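Local coordinates for protein putative oxidoreductase (Pseudomonas putida, PDB 3L6D) that probably binds NADP and acts as an oxidoreductase, with a Rossmann-type cofactor domain and a C-terminal domain like that of reductive aminases, at residues His121-Met126 / Arg147-Gln152. Sequence-based numbering, arbitrary orientation. Where two conformers were deposited one is given.
Sequences HYVKGM and REAFEQ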
loop_
_atom_site.group_PDB
_atom_site.type_symbol
_atom_site.label_atom_id
_atom_site.label_comp_id
_atom_site.label_asym_id
_atom_site.label_seq_id
_atom_site.Cartn_x
_atom_site.Cartn_y
_atom_site.Cartn_z
ATOM N N HIS B 121 8.477 33.839 -14.640
ATOM C CA HIS B 121 7.486 32.785 -14.779
ATOM C C HIS B 121 7.570 31.986 -13.523
ATOM O O HIS B 121 8.681 31.784 -12.996
ATOM C CB HIS B 121 7.831 31.927 -15.986
ATOM C CG HIS B 121 8.056 32.738 -17.216
ATOM N ND1 HIS B 121 7.016 33.312 -17.923
ATOM C CD2 HIS B 121 9.202 33.133 -17.833
ATOM C CE1 HIS B 121 7.512 33.991 -18.946
ATOM N NE2 HIS B 121 8.834 33.905 -18.910
ATOM N N TYR B 122 6.422 31.581 -13.001
ATOM C CA TYR B 122 6.405 30.917 -11.711
ATOM C C TYR B 122 5.926 29.476 -11.867
ATOM O O TYR B 122 4.851 29.240 -12.436
ATOM C CB TYR B 122 5.489 31.682 -10.758
ATOM C CG TYR B 122 5.379 31.003 -9.425
ATOM C CD1 TYR B 122 6.350 31.208 -8.436
ATOM C CD2 TYR B 122 4.312 30.147 -9.149
ATOM C CE1 TYR B 122 6.234 30.587 -7.194
ATOM C CE2 TYR B 122 4.204 29.507 -7.925
ATOM C CZ TYR B 122 5.176 29.725 -6.964
ATOM O OH TYR B 122 5.054 29.067 -5.752
ATOM N N VAL B 123 6.749 28.511 -11.465
ATOM C CA VAL B 123 6.293 27.114 -11.397
ATOM C C VAL B 123 6.349 26.611 -9.973
ATOM O O VAL B 123 7.394 26.765 -9.290
ATOM C CB VAL B 123 7.176 26.178 -12.306
ATOM C CG1 VAL B 123 6.702 24.731 -12.199
ATOM C CG2 VAL B 123 7.142 26.637 -13.765
ATOM N N LYS B 124 5.259 26.026 -9.498
ATOM C CA LYS B 124 5.275 25.452 -8.149
ATOM C C LYS B 124 5.552 23.948 -8.322
ATOM O O LYS B 124 4.987 23.331 -9.201
ATOM C CB LYS B 124 3.916 25.625 -7.452
ATOM C CG LYS B 124 3.812 24.888 -6.099
ATOM C CD LYS B 124 2.334 25.029 -5.525
ATOM C CE LYS B 124 2.238 24.359 -4.110
ATOM N NZ LYS B 124 3.251 25.028 -3.223
ATOM N N GLY B 125 6.441 23.376 -7.511
ATOM C CA GLY B 125 6.687 21.937 -7.614
ATOM C C GLY B 125 6.417 21.245 -6.272
ATOM O O GLY B 125 6.535 21.866 -5.196
HETATM N N MSE B 126 5.986 19.990 -6.356
HETATM C CA MSE B 126 5.891 19.085 -5.205
HETATM C C MSE B 126 6.657 17.812 -5.585
HETATM O O MSE B 126 6.373 17.182 -6.601
HETATM C CB MSE B 126 4.437 18.752 -4.871
HETATM C CG MSE B 126 3.728 19.764 -3.956
HETATM SE SE MSE B 126 1.964 20.290 -4.672
HETATM C CE MSE B 126 2.742 20.705 -6.404
ATOM N N ARG B 147 2.430 26.752 -17.405
ATOM C CA ARG B 147 2.616 25.529 -18.168
ATOM C C ARG B 147 3.762 25.673 -19.157
ATOM O O ARG B 147 4.535 24.749 -19.337
ATOM C CB ARG B 147 1.328 25.146 -18.960
ATOM C CG ARG B 147 1.360 23.759 -19.606
ATOM C CD ARG B 147 0.015 23.422 -20.372
ATOM N NE ARG B 147 -1.082 23.020 -19.452
ATOM C CZ ARG B 147 -1.360 21.770 -19.056
ATOM N NH1 ARG B 147 -0.639 20.731 -19.490
ATOM N NH2 ARG B 147 -2.366 21.548 -18.208
ATOM N N GLU B 148 3.842 26.821 -19.812
ATOM C CA GLU B 148 4.879 27.038 -20.832
ATOM C C GLU B 148 6.284 27.005 -20.199
ATOM O O GLU B 148 7.174 26.320 -20.699
ATOM C CB GLU B 148 4.612 28.317 -21.631
ATOM C CG GLU B 148 3.317 28.245 -22.473
ATOM C CD GLU B 148 2.158 29.004 -21.817
ATOM O OE1 GLU B 148 1.739 28.646 -20.691
ATOM O OE2 GLU B 148 1.709 30.011 -22.432
ATOM N N ALA B 149 6.459 27.694 -19.076
ATOM C CA ALA B 149 7.773 27.661 -18.389
ATOM C C ALA B 149 8.118 26.248 -17.884
ATOM O O ALA B 149 9.306 25.814 -17.926
ATOM C CB ALA B 149 7.794 28.657 -17.226
ATOM N N PHE B 150 7.113 25.533 -17.362
ATOM C CA PHE B 150 7.335 24.162 -16.964
ATOM C C PHE B 150 7.816 23.309 -18.172
ATOM O O PHE B 150 8.759 22.538 -18.046
ATOM C CB PHE B 150 6.076 23.518 -16.344
ATOM C CG PHE B 150 6.148 22.008 -16.329
ATOM C CD1 PHE B 150 6.865 21.363 -15.347
ATOM C CD2 PHE B 150 5.555 21.266 -17.327
ATOM C CE1 PHE B 150 6.973 19.963 -15.331
ATOM C CE2 PHE B 150 5.642 19.873 -17.348
ATOM C CZ PHE B 150 6.333 19.220 -16.338
ATOM N N GLU B 151 7.164 23.449 -19.322
ATOM C CA GLU B 151 7.589 22.684 -20.507
ATOM C C GLU B 151 9.016 23.050 -20.927
ATOM O O GLU B 151 9.817 22.161 -21.248
ATOM C CB GLU B 151 6.629 22.882 -21.691
ATOM C CG GLU B 151 5.274 22.195 -21.561
ATOM C CD GLU B 151 5.362 20.678 -21.408
ATOM O OE1 GLU B 151 6.339 20.038 -21.885
ATOM O OE2 GLU B 151 4.430 20.117 -20.774
ATOM N N GLN B 152 9.334 24.341 -20.896
ATOM C CA GLN B 152 10.696 24.782 -21.226
ATOM C C GLN B 152 11.746 24.070 -20.373
ATOM O O GLN B 152 12.826 23.696 -20.877
ATOM C CB GLN B 152 10.828 26.310 -21.091
ATOM C CG GLN B 152 12.222 26.864 -21.336
ATOM C CD GLN B 152 12.307 28.381 -21.071
ATOM O OE1 GLN B 152 11.291 29.044 -20.870
ATOM N NE2 GLN B 152 13.527 28.915 -21.041
#
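His-121 starts the contact: its CB comes to 3.5 Å from the methyl CB of Ala-149, which points from helix 147-152 toward the strand. The imidazole meets the same methyl obliquely, through CG, 4.1 Å from Ala-149 CB. Tyr-122 points to the other face of the sheet, among side chains of helix 105-117, and its OH bonds to Asp-99. Val-123 faces the helix again. CG1 stands anti to the backbone N (chi1 179°), which leaves CG2, anti to the carbonyl carbon, as the branch that meets the helix, 4.1 Å from Ala-149 CB. The same methyl lies 3.8 Å from the backbone N of Phe-150 and 4.2 Å from its CB, while the phenyl ring turns off to meet the rings of His-143 and Phe-166.

Beyond Val-123 the strand draws away from the helix, the two segment axes running at 74° to each other. This helix follows strand 140-145, the antiparallel neighbour of 121-128, and packs on one face of the Rossmann-type domain's sheet. Carbon atoms make the side-chain contacts, with no polar bond between strand and helix; the small Ala-149 side chain is consistent with the segment axes approaching to 7.6 Å, and the contact rests on van der Waals packing.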